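Local coordinates for protein hypoxanthine-guanine phosphoribosyltransferase (Thermus thermophilus, PDB 3ACB) that probably catalyses the magnesium-dependent transfer of a phosphoribosyl group from 5-phospho-alpha-D-ribose 1-diphosphate to hypoxanthine or guanine, giving IMP or GMP in purine salvage, at residues I104-L109 with P135-V140. Numbering follows the deposited sequence.
Sequences IVDTGL and PSRRQV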
# COMPACT_ATOMS: atom_id res chain seq x y z
N ILE A 104 3.85 -13.37 -0.72
CA ILE A 104 3.95 -14.78 -1.07
C ILE A 104 5.01 -15.50 -0.25
O ILE A 104 6.09 -14.98 0.01
CB ILE A 104 4.27 -14.96 -2.57
CG1 ILE A 104 4.27 -16.45 -2.94
CG2 ILE A 104 5.63 -14.35 -2.89
CD1 ILE A 104 4.41 -16.70 -4.43
N VAL A 105 4.67 -16.71 0.18
CA VAL A 105 5.59 -17.53 0.95
C VAL A 105 5.90 -18.78 0.14
O VAL A 105 5.02 -19.62 -0.08
CB VAL A 105 4.98 -17.97 2.30
CG1 VAL A 105 5.97 -18.85 3.06
CG2 VAL A 105 4.60 -16.75 3.13
N ASP A 106 7.14 -18.90 -0.34
CA ASP A 106 7.53 -20.07 -1.11
C ASP A 106 8.57 -20.91 -0.36
O ASP A 106 8.24 -21.96 0.19
CB ASP A 106 8.04 -19.69 -2.51
CG ASP A 106 8.94 -18.47 -2.50
OD1 ASP A 106 9.90 -18.41 -1.70
OD2 ASP A 106 8.69 -17.56 -3.32
N THR A 107 9.82 -20.45 -0.33
CA THR A 107 10.87 -21.18 0.36
C THR A 107 10.69 -21.04 1.87
O THR A 107 11.02 -21.95 2.63
CB THR A 107 12.28 -20.65 0.00
OG1 THR A 107 12.44 -19.32 0.52
CG2 THR A 107 12.48 -20.63 -1.52
N GLY A 108 10.17 -19.90 2.29
CA GLY A 108 9.96 -19.65 3.71
C GLY A 108 11.19 -19.07 4.38
O GLY A 108 11.17 -18.75 5.57
N LEU A 109 12.27 -18.94 3.61
CA LEU A 109 13.53 -18.41 4.13
C LEU A 109 13.42 -16.97 4.61
O LEU A 109 13.89 -16.63 5.70
CB LEU A 109 14.63 -18.51 3.07
CG LEU A 109 14.97 -19.94 2.63
CD1 LEU A 109 15.90 -19.92 1.43
CD2 LEU A 109 15.61 -20.68 3.80
N PRO A 135 3.69 -24.11 -1.21
CA PRO A 135 4.23 -25.12 -0.30
C PRO A 135 5.27 -26.07 -0.88
O PRO A 135 6.11 -26.58 -0.13
CB PRO A 135 2.98 -25.84 0.19
CG PRO A 135 2.03 -25.70 -0.97
CD PRO A 135 2.23 -24.27 -1.38
N SER A 136 5.24 -26.31 -2.19
CA SER A 136 6.20 -27.22 -2.80
C SER A 136 7.62 -26.66 -2.82
O SER A 136 8.58 -27.39 -3.08
CB SER A 136 5.78 -27.56 -4.23
OG SER A 136 5.80 -26.40 -5.05
N ARG A 137 7.74 -25.37 -2.53
CA ARG A 137 9.04 -24.69 -2.52
C ARG A 137 9.64 -24.57 -1.12
O ARG A 137 10.77 -24.09 -0.97
CB ARG A 137 8.90 -23.29 -3.12
CG ARG A 137 8.61 -23.26 -4.61
CD ARG A 137 9.86 -23.56 -5.43
NE ARG A 137 10.90 -22.55 -5.22
CZ ARG A 137 10.78 -21.27 -5.55
NH1 ARG A 137 9.66 -20.82 -6.10
NH2 ARG A 137 11.78 -20.43 -5.33
N ARG A 138 8.90 -25.00 -0.10
CA ARG A 138 9.37 -24.89 1.28
C ARG A 138 10.75 -25.49 1.55
O ARG A 138 11.02 -26.64 1.23
CB ARG A 138 8.37 -25.54 2.24
CG ARG A 138 7.07 -24.77 2.40
CD ARG A 138 7.24 -23.50 3.23
NE ARG A 138 5.95 -22.93 3.58
CZ ARG A 138 5.15 -22.30 2.72
NH1 ARG A 138 5.52 -22.13 1.45
NH2 ARG A 138 3.97 -21.85 3.12
N GLN A 139 11.61 -24.68 2.16
CA GLN A 139 12.95 -25.13 2.51
C GLN A 139 13.06 -25.12 4.03
O GLN A 139 13.97 -25.71 4.61
CB GLN A 139 14.01 -24.22 1.89
CG GLN A 139 13.92 -24.16 0.37
CD GLN A 139 15.20 -23.65 -0.27
OE1 GLN A 139 15.67 -22.56 0.05
NE2 GLN A 139 15.75 -24.43 -1.19
N VAL A 140 12.11 -24.45 4.67
CA VAL A 140 12.04 -24.35 6.13
C VAL A 140 10.58 -24.22 6.55
O VAL A 140 9.76 -23.67 5.82
CB VAL A 140 12.82 -23.12 6.66
CG1 VAL A 140 14.30 -23.27 6.36
CG2 VAL A 140 12.27 -21.84 6.04
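Arg138 lies with one guanidinium face against Val105, beside the nucleotide-binding loop of this phosphoribosyltransferase. Val105 CG1 sits over that face, off centre, 3.6 Å from Arg138 CZ. From there Arg138 NH1 donates hydrogen bonds, both bent, to two successive carbonyls, Val105 O and Asp106 O, each at 3.0 Å; it stands above the plane of the first carbonyl and is tilted less from the second. A bend at chi2 (-73°) folds the chain back along Asp106 O, and NH2 bonds to Ser133 OG. Arg137 takes another course: bent at chi2 and chi3, it places one guanidinium face over Asp106 CB, which sits toward the rim of the group, while NH1 forms a salt bridge with Asp153. Further along, Gln139 N donates to Thr107 O in the carbonyl plane, on a lone pair, at 2.8 Å and nearly straight (172°), and Val140 N adds a weak bond to the same oxygen. Leu109 CD2 packs on Val140 CG1 at 3.9 Å, the two side chains crossing at about a right angle. Within the loop, Thr107 OG1 accepts from Leu109 N in an ST turn. Asp106, Thr107 and Gly108 bind IMP and GMP. Bonds to three successive carbonyls are consistent with a loop backbone fixed from the 135-140 side.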